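Local structure of succinate-acetate/proton symporter SatP (Escherichia coli K-12, 5ZUG) at residues Gly44-Leu57 with Leu68-Val82. The protein probably carries acetate and succinate across the bacterial inner membrane, assembling as a hexameric channel of the GPR1/FUN34/YaaH family. Numbering follows the deposited sequence.
Sequences GIFYGGIAQIFAGL and LTAFTSYGSFWLTLV. With BNG (nonyl beta-D-glucopyranoside), chain G.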
loop_
_atom_site.group_PDB
_atom_site.type_symbol
_atom_site.label_atom_id
_atom_site.label_comp_id
_atom_site.label_asym_id
_atom_site.label_seq_id
_atom_site.Cartn_x
_atom_site.Cartn_y
_atom_site.Cartn_z
ATOM N N GLY A 44 16.027 -10.498 1.099
ATOM C CA GLY A 44 16.302 -9.127 0.704
ATOM C C GLY A 44 15.055 -8.311 0.437
ATOM O O GLY A 44 15.049 -7.102 0.654
ATOM N N ILE A 45 13.985 -8.954 -0.028
ATOM C CA ILE A 45 12.746 -8.236 -0.292
ATOM C C ILE A 45 12.049 -7.887 1.014
ATOM O O ILE A 45 11.760 -6.719 1.285
ATOM C CB ILE A 45 11.832 -9.060 -1.222
ATOM C CG1 ILE A 45 12.442 -9.167 -2.630
ATOM C CG2 ILE A 45 10.455 -8.434 -1.285
ATOM C CD1 ILE A 45 11.840 -10.220 -3.542
ATOM N N PHE A 46 11.796 -8.887 1.862
ATOM C CA PHE A 46 10.819 -8.742 2.938
ATOM C C PHE A 46 11.408 -8.406 4.296
ATOM O O PHE A 46 10.750 -7.710 5.071
ATOM C CB PHE A 46 9.962 -10.004 3.070
ATOM C CG PHE A 46 9.116 -10.276 1.857
ATOM C CD1 PHE A 46 7.937 -9.576 1.642
ATOM C CD2 PHE A 46 9.511 -11.235 0.912
ATOM C CE1 PHE A 46 7.178 -9.828 0.515
ATOM C CE2 PHE A 46 8.753 -11.478 -0.202
ATOM C CZ PHE A 46 7.590 -10.780 -0.405
ATOM N N TYR A 47 12.608 -8.870 4.615
ATOM C CA TYR A 47 13.179 -8.683 5.942
ATOM C C TYR A 47 14.289 -7.645 5.964
ATOM O O TYR A 47 14.269 -6.732 6.790
ATOM C CB TYR A 47 13.712 -10.025 6.468
ATOM C CG TYR A 47 13.785 -10.140 7.972
ATOM C CD1 TYR A 47 12.804 -9.568 8.787
ATOM C CD2 TYR A 47 14.782 -10.875 8.576
ATOM C CE1 TYR A 47 12.847 -9.695 10.131
ATOM C CE2 TYR A 47 14.828 -10.997 9.934
ATOM C CZ TYR A 47 13.854 -10.412 10.711
ATOM O OH TYR A 47 13.893 -10.555 12.082
ATOM N N GLY A 48 15.292 -7.805 5.104
ATOM C CA GLY A 48 16.321 -6.804 4.966
ATOM C C GLY A 48 15.855 -5.579 4.218
ATOM O O GLY A 48 16.469 -4.509 4.353
ATOM N N GLY A 49 14.777 -5.709 3.440
ATOM C CA GLY A 49 14.233 -4.566 2.744
ATOM C C GLY A 49 12.995 -4.051 3.457
ATOM O O GLY A 49 13.120 -3.128 4.273
ATOM N N ILE A 50 11.845 -4.718 3.277
ATOM C CA ILE A 50 10.574 -4.190 3.784
ATOM C C ILE A 50 10.608 -3.995 5.304
ATOM O O ILE A 50 10.344 -2.894 5.804
ATOM C CB ILE A 50 9.398 -5.093 3.365
ATOM C CG1 ILE A 50 9.244 -5.145 1.826
ATOM C CG2 ILE A 50 8.122 -4.723 4.132
ATOM C CD1 ILE A 50 8.841 -3.854 1.219
ATOM N N ALA A 51 10.897 -5.052 6.065
ATOM C CA ALA A 51 10.837 -4.930 7.516
ATOM C C ALA A 51 11.784 -3.846 8.030
ATOM O O ALA A 51 11.466 -3.138 8.985
ATOM C CB ALA A 51 11.144 -6.277 8.169
ATOM N N GLN A 52 12.948 -3.692 7.400
ATOM C CA GLN A 52 13.884 -2.659 7.831
ATOM C C GLN A 52 13.384 -1.266 7.479
ATOM O O GLN A 52 13.738 -0.295 8.148
ATOM C CB GLN A 52 15.260 -2.902 7.226
ATOM C CG GLN A 52 16.325 -2.150 7.952
ATOM C CD GLN A 52 17.713 -2.414 7.473
ATOM O OE1 GLN A 52 17.961 -3.362 6.761
ATOM N NE2 GLN A 52 18.640 -1.588 7.894
ATOM N N ILE A 53 12.655 -1.137 6.380
ATOM C CA ILE A 53 12.019 0.124 6.048
ATOM C C ILE A 53 10.941 0.443 7.070
ATOM O O ILE A 53 10.733 1.605 7.424
ATOM C CB ILE A 53 11.496 0.078 4.595
ATOM C CG1 ILE A 53 12.686 0.130 3.616
ATOM C CG2 ILE A 53 10.496 1.196 4.320
ATOM C CD1 ILE A 53 12.342 -0.221 2.242
ATOM N N PHE A 54 10.220 -0.573 7.548
ATOM C CA PHE A 54 9.309 -0.364 8.677
ATOM C C PHE A 54 10.043 0.198 9.895
ATOM O O PHE A 54 9.660 1.236 10.438
ATOM C CB PHE A 54 8.569 -1.658 9.041
ATOM C CG PHE A 54 7.512 -2.045 8.052
ATOM C CD1 PHE A 54 7.047 -1.148 7.126
ATOM C CD2 PHE A 54 6.964 -3.296 8.071
ATOM C CE1 PHE A 54 6.077 -1.508 6.226
ATOM C CE2 PHE A 54 5.985 -3.646 7.179
ATOM C CZ PHE A 54 5.537 -2.743 6.265
ATOM N N ALA A 55 11.097 -0.490 10.336
ATOM C CA ALA A 55 11.911 -0.036 11.454
ATOM C C ALA A 55 12.355 1.404 11.261
ATOM O O ALA A 55 12.359 2.198 12.209
ATOM C CB ALA A 55 13.123 -0.947 11.628
ATOM N N GLY A 56 12.770 1.750 10.051
ATOM C CA GLY A 56 13.196 3.115 9.802
ATOM C C GLY A 56 12.083 4.131 9.969
ATOM O O GLY A 56 12.277 5.171 10.598
ATOM N N LEU A 57 10.901 3.847 9.399
ATOM C CA LEU A 57 9.766 4.766 9.539
ATOM C C LEU A 57 9.277 4.854 10.984
ATOM O O LEU A 57 8.702 5.871 11.381
ATOM C CB LEU A 57 8.619 4.357 8.624
ATOM C CG LEU A 57 8.788 4.417 7.116
ATOM C CD1 LEU A 57 7.547 3.828 6.502
ATOM C CD2 LEU A 57 9.005 5.846 6.612
ATOM N N LEU A 68 16.128 6.555 11.730
ATOM C CA LEU A 68 15.275 6.844 10.578
ATOM C C LEU A 68 16.097 6.870 9.311
ATOM O O LEU A 68 15.779 6.191 8.327
ATOM C CB LEU A 68 14.533 8.169 10.735
ATOM C CG LEU A 68 13.730 8.598 9.486
ATOM C CD1 LEU A 68 12.594 7.645 9.152
ATOM C CD2 LEU A 68 13.175 10.035 9.524
ATOM N N THR A 69 17.159 7.666 9.309
ATOM C CA THR A 69 17.989 7.751 8.117
ATOM C C THR A 69 18.666 6.413 7.793
ATOM O O THR A 69 18.760 6.042 6.619
ATOM C CB THR A 69 18.966 8.920 8.270
ATOM O OG1 THR A 69 18.186 10.125 8.461
ATOM C CG2 THR A 69 19.853 9.066 7.017
ATOM N N ALA A 70 19.156 5.685 8.807
ATOM C CA ALA A 70 19.851 4.414 8.584
ATOM C C ALA A 70 18.933 3.269 8.132
ATOM O O ALA A 70 19.076 2.755 7.022
ATOM C CB ALA A 70 20.618 3.992 9.840
ATOM N N PHE A 71 18.020 2.837 9.002
ATOM C CA PHE A 71 17.166 1.688 8.707
ATOM C C PHE A 71 16.431 1.860 7.386
ATOM O O PHE A 71 16.268 0.903 6.626
ATOM C CB PHE A 71 16.133 1.498 9.816
ATOM C CG PHE A 71 16.673 0.902 11.082
ATOM C CD1 PHE A 71 17.420 -0.266 11.072
ATOM C CD2 PHE A 71 16.410 1.520 12.300
ATOM C CE1 PHE A 71 17.900 -0.798 12.268
ATOM C CE2 PHE A 71 16.878 0.992 13.471
ATOM C CZ PHE A 71 17.629 -0.163 13.460
ATOM N N THR A 72 15.921 3.062 7.130
ATOM C CA THR A 72 15.154 3.309 5.913
ATOM C C THR A 72 16.031 3.235 4.664
ATOM O O THR A 72 15.568 2.774 3.606
ATOM C CB THR A 72 14.456 4.658 5.994
ATOM O OG1 THR A 72 13.881 4.813 7.288
ATOM C CG2 THR A 72 13.334 4.731 4.975
ATOM N N SER A 73 17.283 3.729 4.741
ATOM C CA SER A 73 18.177 3.668 3.582
ATOM C C SER A 73 18.634 2.245 3.278
ATOM O O SER A 73 18.660 1.841 2.116
ATOM C CB SER A 73 19.386 4.567 3.792
ATOM O OG SER A 73 18.972 5.905 3.796
ATOM N N TYR A 74 18.977 1.463 4.299
ATOM C CA TYR A 74 19.484 0.119 4.064
ATOM C C TYR A 74 18.389 -0.856 3.675
ATOM O O TYR A 74 18.679 -1.850 3.001
ATOM C CB TYR A 74 20.217 -0.404 5.284
ATOM C CG TYR A 74 21.518 0.290 5.522
ATOM C CD1 TYR A 74 22.512 0.349 4.520
ATOM C CD2 TYR A 74 21.747 0.931 6.739
ATOM C CE1 TYR A 74 23.716 0.993 4.760
ATOM C CE2 TYR A 74 22.925 1.581 6.992
ATOM C CZ TYR A 74 23.907 1.620 6.014
ATOM O OH TYR A 74 25.054 2.306 6.347
ATOM N N GLY A 75 17.165 -0.660 4.167
ATOM C CA GLY A 75 16.041 -1.404 3.627
ATOM C C GLY A 75 15.848 -1.121 2.154
ATOM O O GLY A 75 15.575 -2.025 1.367
ATOM N N SER A 76 16.003 0.141 1.761
ATOM C CA SER A 76 15.978 0.500 0.345
ATOM C C SER A 76 17.151 -0.094 -0.426
ATOM O O SER A 76 16.978 -0.501 -1.579
ATOM C CB SER A 76 15.952 2.021 0.173
ATOM O OG SER A 76 14.752 2.570 0.679
ATOM N N PHE A 77 18.352 -0.134 0.170
ATOM C CA PHE A 77 19.483 -0.761 -0.510
ATOM C C PHE A 77 19.169 -2.206 -0.862
ATOM O O PHE A 77 19.391 -2.645 -1.993
ATOM C CB PHE A 77 20.736 -0.734 0.350
ATOM C CG PHE A 77 21.756 -1.772 -0.063
ATOM C CD1 PHE A 77 22.622 -1.529 -1.128
ATOM C CD2 PHE A 77 21.846 -2.997 0.600
ATOM C CE1 PHE A 77 23.570 -2.483 -1.528
ATOM C CE2 PHE A 77 22.781 -3.948 0.205
ATOM C CZ PHE A 77 23.650 -3.683 -0.871
ATOM N N TRP A 78 18.674 -2.967 0.116
ATOM C CA TRP A 78 18.326 -4.355 -0.131
ATOM C C TRP A 78 17.275 -4.495 -1.223
ATOM O O TRP A 78 17.309 -5.469 -1.990
ATOM C CB TRP A 78 17.869 -5.016 1.156
ATOM C CG TRP A 78 19.008 -5.417 2.017
ATOM C CD1 TRP A 78 19.357 -4.880 3.208
ATOM C CD2 TRP A 78 20.009 -6.404 1.713
ATOM N NE1 TRP A 78 20.481 -5.501 3.701
ATOM C CE2 TRP A 78 20.904 -6.439 2.806
ATOM C CE3 TRP A 78 20.214 -7.296 0.633
ATOM C CZ2 TRP A 78 21.991 -7.320 2.862
ATOM C CZ3 TRP A 78 21.294 -8.172 0.689
ATOM C CH2 TRP A 78 22.165 -8.181 1.796
ATOM N N LEU A 79 16.323 -3.559 -1.296
ATOM C CA LEU A 79 15.356 -3.575 -2.387
ATOM C C LEU A 79 16.025 -3.271 -3.725
ATOM O O LEU A 79 15.729 -3.930 -4.733
ATOM C CB LEU A 79 14.229 -2.580 -2.128
ATOM C CG LEU A 79 13.243 -3.002 -1.056
ATOM C CD1 LEU A 79 12.096 -2.033 -0.964
ATOM C CD2 LEU A 79 12.756 -4.383 -1.381
ATOM N N THR A 80 16.941 -2.294 -3.758
ATOM C CA THR A 80 17.620 -2.027 -5.018
ATOM C C THR A 80 18.471 -3.224 -5.418
ATOM O O THR A 80 18.561 -3.553 -6.609
ATOM C CB THR A 80 18.474 -0.745 -4.977
ATOM O OG1 THR A 80 19.489 -0.833 -3.972
ATOM C CG2 THR A 80 17.615 0.495 -4.774
ATOM N N LEU A 81 19.096 -3.888 -4.440
ATOM C CA LEU A 81 19.933 -5.044 -4.749
ATOM C C LEU A 81 19.100 -6.164 -5.379
ATOM O O LEU A 81 19.504 -6.771 -6.383
ATOM C CB LEU A 81 20.670 -5.542 -3.493
ATOM C CG LEU A 81 21.624 -6.707 -3.767
ATOM C CD1 LEU A 81 22.688 -6.236 -4.736
ATOM C CD2 LEU A 81 22.272 -7.223 -2.537
ATOM N N VAL A 82 17.944 -6.474 -4.787
ATOM C CA VAL A 82 17.087 -7.499 -5.376
ATOM C C VAL A 82 16.654 -7.074 -6.773
ATOM O O VAL A 82 16.681 -7.868 -7.718
ATOM C CB VAL A 82 15.880 -7.782 -4.457
ATOM C CG1 VAL A 82 14.848 -8.647 -5.158
ATOM C CG2 VAL A 82 16.333 -8.470 -3.193
HETATM C C1 BNG G . 19.243 3.498 18.393
HETATM C C2 BNG G . 19.300 2.749 19.711
HETATM C C3 BNG G . 18.628 3.594 20.684
HETATM C C4 BNG G . 19.590 4.671 20.999
HETATM C C5 BNG G . 19.834 5.551 19.765
HETATM C C6 BNG G . 21.264 5.680 19.422
HETATM C "C1'" BNG G . 20.040 3.570 16.297
HETATM C "C2'" BNG G . 19.952 2.276 15.492
HETATM C "C3'" BNG G . 20.422 2.539 14.070
HETATM C "C4'" BNG G . 21.160 1.274 13.570
HETATM C "C5'" BNG G . 20.891 1.110 12.075
HETATM C "C6'" BNG G . 21.703 -0.136 11.710
HETATM C "C7'" BNG G . 21.114 -0.772 10.456
HETATM C "C8'" BNG G . 22.256 -0.813 9.437
HETATM C "C9'" BNG G . 23.383 -1.670 10.000
HETATM O O1 BNG G . 20.259 3.148 17.607
HETATM O O2 BNG G . 18.635 1.499 19.693
HETATM O O3 BNG G . 18.262 2.874 21.874
HETATM O O4 BNG G . 19.046 5.399 22.091
HETATM O O5 BNG G . 19.377 4.983 18.498
HETATM O O6 BNG G . 21.185 5.350 18.074
#
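Gly49 and Gly75 bring segments 44-57 and 68-82 of two antiparallel transmembrane helices together at a glycine-lined, knobs-into-holes interface of the SatP bundle, their local axes 6.9 Å apart at closest and their N-to-C directions 162° apart. A CB on either glycine would collide with the other helix, and the bare CA of Gly75 instead directs an almost straight CA-H...O contact at Gly48 O (3.2 Å).

Larger side chains pack on both flanks of this point. On one, Trp78 lodges among Gly44, Gly48, Gly49 and Gln52, its indole resting obliquely on the backbone. On the other, Ile53 reaches between Gly75, Ser76, Thr72 and Leu79; with CG1 beside the backbone N and the chain then extended (chi2 166°), its CD1 meets Leu79 CD1 obliquely at 3.7 Å. Leu79 also packs on Phe46 of a neighbouring subunit.

Toward the bound detergent, Phe71 is sandwiched: Ala55 CB makes a CH-pi contact 4.3 Å from the ring centroid, while BNG C5' lies over the opposite face. The amide of Gln52 comes to the ring edge, its plane turned 75° from the ring. A serine in place of Phe71 would probably open a gap between Ala55 and the nonyl chain, leaving each without the ring face it packs on. Tyr74 flanks the same alkyl chain and hydrogen-bonds through its hydroxyl to Thr112. Beside Gly56, Thr72 OG1 turns back along its own helix and donates to Leu68 O at 2.6 Å, in the carbonyl plane on a lone pair.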